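Local coordinates for multiple antibiotic resistance protein MARR (Escherichia coli, PDB 1JGS) that represses the marRAB operon by binding its operator DNA, and so controls genes for antibiotic resistance and oxidative stress, at residues A[49-54]-A[88-93]; A[76-81]-A[92-97]. One frame throughout, in Å; residues are numbered along the deposited sequence.

Contact 1. Residues A[49-54]-A[88-93]; sequences ITPVEL and RGVLVK. With SAL (2-hydroxybenzoic acid), chain B.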
loop_
_atom_site.group_PDB
_atom_site.type_symbol
_atom_site.label_atom_id
_atom_site.label_comp_id
_atom_site.label_asym_id
_atom_site.label_seq_id
_atom_site.Cartn_x
_atom_site.Cartn_y
_atom_site.Cartn_z
ATOM N N ILE A 49 0.617 2.883 20.847
ATOM C CA ILE A 49 1.507 3.582 19.933
ATOM C C ILE A 49 1.142 5.051 19.832
ATOM O O ILE A 49 -0.030 5.425 19.986
ATOM C CB ILE A 49 1.452 2.963 18.523
ATOM C CG1 ILE A 49 2.425 3.701 17.595
ATOM C CG2 ILE A 49 0.022 3.025 17.989
ATOM C CD1 ILE A 49 2.553 3.081 16.222
ATOM N N THR A 50 2.146 5.882 19.583
ATOM C CA THR A 50 1.914 7.318 19.450
ATOM C C THR A 50 1.301 7.613 18.078
ATOM O O THR A 50 1.512 6.872 17.110
ATOM C CB THR A 50 3.222 8.109 19.593
ATOM O OG1 THR A 50 4.113 7.762 18.525
ATOM C CG2 THR A 50 3.877 7.803 20.930
ATOM N N PRO A 51 0.513 8.686 17.977
ATOM C CA PRO A 51 -0.072 8.969 16.668
ATOM C C PRO A 51 1.006 9.177 15.605
ATOM O O PRO A 51 0.890 8.669 14.476
ATOM C CB PRO A 51 -0.903 10.211 16.933
ATOM C CG PRO A 51 -1.371 9.987 18.342
ATOM C CD PRO A 51 -0.105 9.521 19.022
ATOM N N VAL A 52 2.070 9.893 15.964
ATOM C CA VAL A 52 3.152 10.141 15.016
ATOM C C VAL A 52 3.843 8.847 14.589
ATOM O O VAL A 52 4.134 8.660 13.408
ATOM C CB VAL A 52 4.190 11.095 15.598
ATOM C CG1 VAL A 52 5.285 11.331 14.577
ATOM C CG2 VAL A 52 3.522 12.411 15.994
ATOM N N GLU A 53 4.112 7.958 15.543
ATOM C CA GLU A 53 4.739 6.677 15.218
ATOM C C GLU A 53 3.766 5.924 14.304
ATOM O O GLU A 53 4.162 5.296 13.319
ATOM C CB GLU A 53 4.986 5.866 16.492
ATOM C CG GLU A 53 5.676 4.522 16.272
ATOM C CD GLU A 53 7.173 4.649 16.042
ATOM O OE1 GLU A 53 7.578 5.307 15.060
ATOM O OE2 GLU A 53 7.946 4.087 16.849
ATOM N N LEU A 54 2.482 5.996 14.637
ATOM C CA LEU A 54 1.459 5.336 13.840
ATOM C C LEU A 54 1.440 5.971 12.444
ATOM O O LEU A 54 1.236 5.296 11.429
ATOM C CB LEU A 54 0.095 5.497 14.523
ATOM C CG LEU A 54 -1.123 4.867 13.845
ATOM C CD1 LEU A 54 -0.892 3.382 13.604
ATOM C CD2 LEU A 54 -2.340 5.091 14.734
ATOM N N ARG A 88 4.184 15.342 27.023
ATOM C CA ARG A 88 3.630 16.348 26.132
ATOM C C ARG A 88 2.873 15.593 25.042
ATOM O O ARG A 88 2.371 16.182 24.090
ATOM C CB ARG A 88 4.763 17.169 25.504
ATOM C CG ARG A 88 4.296 18.374 24.699
ATOM C CD ARG A 88 3.887 19.527 25.610
ATOM N NE ARG A 88 5.045 20.181 26.211
ATOM C CZ ARG A 88 5.894 20.951 25.540
ATOM N NH1 ARG A 88 5.711 21.168 24.244
ATOM N NH2 ARG A 88 6.937 21.488 26.159
ATOM N N GLY A 89 2.793 14.276 25.197
ATOM C CA GLY A 89 2.121 13.464 24.200
ATOM C C GLY A 89 1.204 12.389 24.737
ATOM O O GLY A 89 1.049 12.219 25.949
ATOM N N VAL A 90 0.588 11.655 23.819
ATOM C CA VAL A 90 -0.330 10.596 24.193
ATOM C C VAL A 90 -0.098 9.362 23.360
ATOM O O VAL A 90 0.655 9.382 22.381
ATOM C CB VAL A 90 -1.809 11.009 23.999
ATOM C CG1 VAL A 90 -2.125 12.198 24.868
ATOM C CG2 VAL A 90 -2.091 11.310 22.536
ATOM N N LEU A 91 -0.752 8.283 23.763
ATOM C CA LEU A 91 -0.652 7.023 23.059
ATOM C C LEU A 91 -2.093 6.713 22.723
ATOM O O LEU A 91 -3.016 7.264 23.329
ATOM C CB LEU A 91 -0.098 5.906 23.969
ATOM C CG LEU A 91 1.341 5.942 24.519
ATOM C CD1 LEU A 91 1.432 5.008 25.706
ATOM C CD2 LEU A 91 2.364 5.532 23.454
ATOM N N VAL A 92 -2.291 5.848 21.748
ATOM C CA VAL A 92 -3.633 5.456 21.407
ATOM C C VAL A 92 -3.604 3.952 21.446
ATOM O O VAL A 92 -2.622 3.330 21.029
ATOM C CB VAL A 92 -4.052 5.940 19.999
ATOM C CG1 VAL A 92 -4.103 7.489 19.965
ATOM C CG2 VAL A 92 -3.088 5.402 18.956
ATOM N N LYS A 93 -4.660 3.369 21.992
ATOM C CA LYS A 93 -4.772 1.924 22.065
ATOM C C LYS A 93 -6.223 1.618 21.776
ATOM O O LYS A 93 -7.078 2.515 21.808
ATOM C CB LYS A 93 -4.395 1.435 23.463
ATOM C CG LYS A 93 -5.389 1.809 24.549
ATOM C CD LYS A 93 -4.831 1.486 25.918
ATOM C CE LYS A 93 -5.828 0.713 26.745
ATOM N NZ LYS A 93 -6.183 -0.590 26.105
HETATM C "C1'" SAL B . -3.649 13.078 18.117
HETATM O "O1'" SAL B . -3.824 13.118 19.433
HETATM O "O2'" SAL B . -4.576 12.749 17.363
HETATM C C1 SAL B . -2.306 13.442 17.619
HETATM C C2 SAL B . -2.027 13.422 16.191
HETATM C C3 SAL B . -0.749 13.762 15.686
HETATM C C4 SAL B . 0.284 14.127 16.547
HETATM C C5 SAL B . 0.008 14.161 18.101
HETATM C C6 SAL B . -1.265 13.816 18.544
HETATM O O2 SAL B . -2.964 13.079 15.269
#
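Ile49 and Val92 exchange two backbone hydrogen bonds, a single antiparallel hydrogen-bonded bridge that ties Ile49, two residues before helix 51-58 begins, to strand 90-94. The shorter bond runs from Val92 N to Ile49 O at 2.9 Å, with its N-H...O angle of 157° and the donor tilted from the carbonyl plane. Coming back, Ile49 N reaches Val92 O at 3.3 Å, longer but straighter. Ile49 O is busy beyond this: the CA-H of Leu91 approaches it, and Val92 CG2 lies only 3.2 Å from the same Ile49 O, because a chi1 of -65° sets that methyl between the backbone N and the carbonyl carbon. The same methyl also meets Ile49 CG2 and, more loosely, Leu54 CD2.

The pairing lies within the winged helix-turn-helix domain of the MarR family: strand 90-94 belongs to the wing, its other edge bonded to strand 78-82, and the short bridge adds the Ile49 backbone to that hairpin. Right after the bridge the chain turns into the helix. Thr50 is the N-cap; its chi1 of 64° swings OG1 round to accept from Glu53 N at 3.0 Å, while Thr50 O takes Leu54 N one turn into the helix. Thr50 CG2, the other branch, meets Leu91 CD2 at 3.7 Å.

Pro51, which has no N-H to offer, makes its contacts through ring carbons. Its CD sits 3.4 Å from Val90 O and its CG reaches Val92 CG1, whereas CB and CG press on the salicylate ring, Pro51 CB being 3.5 Å from SAL C2. Val52 CG2 touches that ring at C4, and Val90 CG2 lies near carboxylate oxygen O1'.

Contact 2. Residues A[76-81]-A[92-97]; sequences GWVERL and VKLTTG. With SAL (2-hydroxybenzoic acid), chain B.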
loop_
_atom_site.group_PDB
_atom_site.type_symbol
_atom_site.label_atom_id
_atom_site.label_comp_id
_atom_site.label_asym_id
_atom_site.label_seq_id
_atom_site.Cartn_x
_atom_site.Cartn_y
_atom_site.Cartn_z
ATOM N N GLY A 76 -16.018 4.424 19.379
ATOM C CA GLY A 76 -15.701 3.705 20.605
ATOM C C GLY A 76 -14.697 2.575 20.403
ATOM O O GLY A 76 -14.610 1.657 21.220
ATOM N N TRP A 77 -13.923 2.635 19.320
ATOM C CA TRP A 77 -12.958 1.585 19.055
ATOM C C TRP A 77 -11.550 1.909 19.517
ATOM O O TRP A 77 -10.733 1.011 19.679
ATOM C CB TRP A 77 -12.926 1.260 17.560
ATOM C CG TRP A 77 -14.213 0.740 17.009
ATOM C CD1 TRP A 77 -15.264 0.240 17.717
ATOM C CD2 TRP A 77 -14.593 0.684 15.630
ATOM N NE1 TRP A 77 -16.282 -0.120 16.867
ATOM C CE2 TRP A 77 -15.897 0.142 15.578
ATOM C CE3 TRP A 77 -13.960 1.040 14.434
ATOM C CZ2 TRP A 77 -16.586 -0.052 14.377
ATOM C CZ3 TRP A 77 -14.645 0.846 13.230
ATOM C CH2 TRP A 77 -15.946 0.304 13.214
ATOM N N VAL A 78 -11.265 3.187 19.741
ATOM C CA VAL A 78 -9.933 3.610 20.151
ATOM C C VAL A 78 -10.000 4.612 21.295
ATOM O O VAL A 78 -10.979 5.345 21.423
ATOM C CB VAL A 78 -9.194 4.256 18.948
ATOM C CG1 VAL A 78 -7.908 4.914 19.396
ATOM C CG2 VAL A 78 -8.915 3.199 17.880
ATOM N N GLU A 79 -8.971 4.632 22.135
ATOM C CA GLU A 79 -8.929 5.577 23.240
ATOM C C GLU A 79 -7.501 6.073 23.393
ATOM O O GLU A 79 -6.544 5.376 23.024
ATOM C CB GLU A 79 -9.431 4.944 24.549
ATOM C CG GLU A 79 -8.488 3.990 25.251
ATOM C CD GLU A 79 -9.166 3.307 26.438
ATOM O OE1 GLU A 79 -10.166 2.611 26.213
ATOM O OE2 GLU A 79 -8.721 3.462 27.599
ATOM N N ARG A 80 -7.381 7.282 23.924
ATOM C CA ARG A 80 -6.107 7.953 24.124
ATOM C C ARG A 80 -5.672 7.990 25.588
ATOM O O ARG A 80 -6.472 8.289 26.481
ATOM C CB ARG A 80 -6.226 9.386 23.617
ATOM C CG ARG A 80 -5.150 9.820 22.667
ATOM C CD ARG A 80 -5.507 11.176 22.145
ATOM N NE ARG A 80 -6.845 11.130 21.578
ATOM C CZ ARG A 80 -7.131 11.271 20.288
ATOM N NH1 ARG A 80 -6.162 11.481 19.412
ATOM N NH2 ARG A 80 -8.392 11.190 19.877
ATOM N N LEU A 81 -4.402 7.695 25.837
ATOM C CA LEU A 81 -3.888 7.742 27.197
ATOM C C LEU A 81 -2.580 8.521 27.182
ATOM O O LEU A 81 -1.957 8.687 26.134
ATOM C CB LEU A 81 -3.649 6.339 27.752
ATOM C CG LEU A 81 -2.597 5.500 27.034
ATOM C CD1 LEU A 81 -1.901 4.591 28.037
ATOM C CD2 LEU A 81 -3.260 4.687 25.921
ATOM N N VAL A 92 -2.291 5.848 21.748
ATOM C CA VAL A 92 -3.633 5.456 21.407
ATOM C C VAL A 92 -3.604 3.952 21.446
ATOM O O VAL A 92 -2.622 3.330 21.029
ATOM C CB VAL A 92 -4.052 5.940 19.999
ATOM C CG1 VAL A 92 -4.103 7.489 19.965
ATOM C CG2 VAL A 92 -3.088 5.402 18.956
ATOM N N LYS A 93 -4.660 3.369 21.992
ATOM C CA LYS A 93 -4.772 1.924 22.065
ATOM C C LYS A 93 -6.223 1.618 21.776
ATOM O O LYS A 93 -7.078 2.515 21.808
ATOM C CB LYS A 93 -4.395 1.435 23.463
ATOM C CG LYS A 93 -5.389 1.809 24.549
ATOM C CD LYS A 93 -4.831 1.486 25.918
ATOM C CE LYS A 93 -5.828 0.713 26.745
ATOM N NZ LYS A 93 -6.183 -0.590 26.105
ATOM N N LEU A 94 -6.512 0.359 21.496
ATOM C CA LEU A 94 -7.873 -0.042 21.216
ATOM C C LEU A 94 -8.652 -0.207 22.504
ATOM O O LEU A 94 -8.096 -0.581 23.531
ATOM C CB LEU A 94 -7.890 -1.371 20.474
ATOM C CG LEU A 94 -7.133 -1.463 19.142
ATOM C CD1 LEU A 94 -7.578 -2.753 18.443
ATOM C CD2 LEU A 94 -7.433 -0.229 18.250
ATOM N N THR A 95 -9.942 0.093 22.453
ATOM C CA THR A 95 -10.790 -0.105 23.614
ATOM C C THR A 95 -11.195 -1.583 23.477
ATOM O O THR A 95 -10.943 -2.193 22.426
ATOM C CB THR A 95 -12.033 0.782 23.532
ATOM O OG1 THR A 95 -12.719 0.512 22.300
ATOM C CG2 THR A 95 -11.649 2.252 23.579
ATOM N N THR A 96 -11.810 -2.164 24.505
ATOM C CA THR A 96 -12.220 -3.577 24.432
ATOM C C THR A 96 -13.077 -3.827 23.198
ATOM O O THR A 96 -12.834 -4.763 22.441
ATOM C CB THR A 96 -13.043 -4.020 25.669
ATOM O OG1 THR A 96 -12.311 -3.740 26.865
ATOM C CG2 THR A 96 -13.328 -5.525 25.600
ATOM N N GLY A 97 -14.095 -2.996 23.008
ATOM C CA GLY A 97 -14.943 -3.148 21.845
ATOM C C GLY A 97 -14.144 -3.029 20.553
ATOM O O GLY A 97 -14.337 -3.814 19.621
HETATM C "C1'" SAL B . -3.649 13.078 18.117
HETATM O "O1'" SAL B . -3.824 13.118 19.433
HETATM O "O2'" SAL B . -4.576 12.749 17.363
HETATM C C1 SAL B . -2.306 13.442 17.619
HETATM C C2 SAL B . -2.027 13.422 16.191
HETATM C C3 SAL B . -0.749 13.762 15.686
HETATM C C4 SAL B . 0.284 14.127 16.547
HETATM C C5 SAL B . 0.008 14.161 18.101
HETATM C C6 SAL B . -1.265 13.816 18.544
HETATM O O2 SAL B . -2.964 13.079 15.269
#
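Glu79 and Lys93 form the hydrogen-bonded pair at the middle of this two-stranded antiparallel ladder: Glu79 N gives to Lys93 O and Lys93 N to Glu79 O, both at 2.9 Å and both nearly straight, with the donors close to the C=O axes. Val78, Leu94 and Val92 are buried on the helix-facing side. There Val78 CG2 meets Leu94 CD2 at 3.8 Å and Val78 CG1 comes against Val92 CB, with Leu40 of helix 34-46 touching both Val78 and Leu94.

Glu79, Lys93 and Leu81, by contrast, are only partly buried, and there the charged ends stay apart. The side chains of Glu79 and Lys93 run alongside each other and touch through their CG atoms, but Glu79 OE2 is 5.0 Å from Lys93 NZ, too far for a salt bridge. The lysine chain bends near its end, so NZ turns back to its own strand and donates to Leu94 O. Leu81 CD2 crosses that chain at about a right angle, 3.6 Å from Lys93 CD.

Where the strands open, Thr95 N bonds Trp77 O at 3.0 Å from well above the carbonyl plane, and Thr95 OG1 caps helix 96-118 through Gly98 N. At the other end, the aliphatic part of Arg80 lies beside Val92; SAL O1' lies at the edge of the guanidinium, near its plane, and takes a weak bond from Arg80 NH1 at 2.9 Å. Arg80 thus touches the bound salicylate, and the two-stranded hairpin it sits on, following the recognition helix, is the wing of the MarR-type winged helix-turn-helix domain.

Strand 90-94 serves both contacts, giving one edge to Ile49 in contact 1 and the other to strand 78-82 in contact 2; Val92 and Lys93 belong to both, and the two centres are 12 Å apart. Between them the ladder goes on through Leu91 N and Leu81 O, a probable hydrogen bond of 2.7 Å, while Val90 CG2 packs on Arg80 CG at 3.4 Å. The two contacts supply different walls of one salicylate site: Pro51, Val52 and Val90 come from contact 1, whereas Arg80 of contact 2 faces the carboxylate. Thr66, outside both, adds a hydrogen bond. A second salicylate is bound closer to Trp77 of contact 2 than to Leu54 of contact 1.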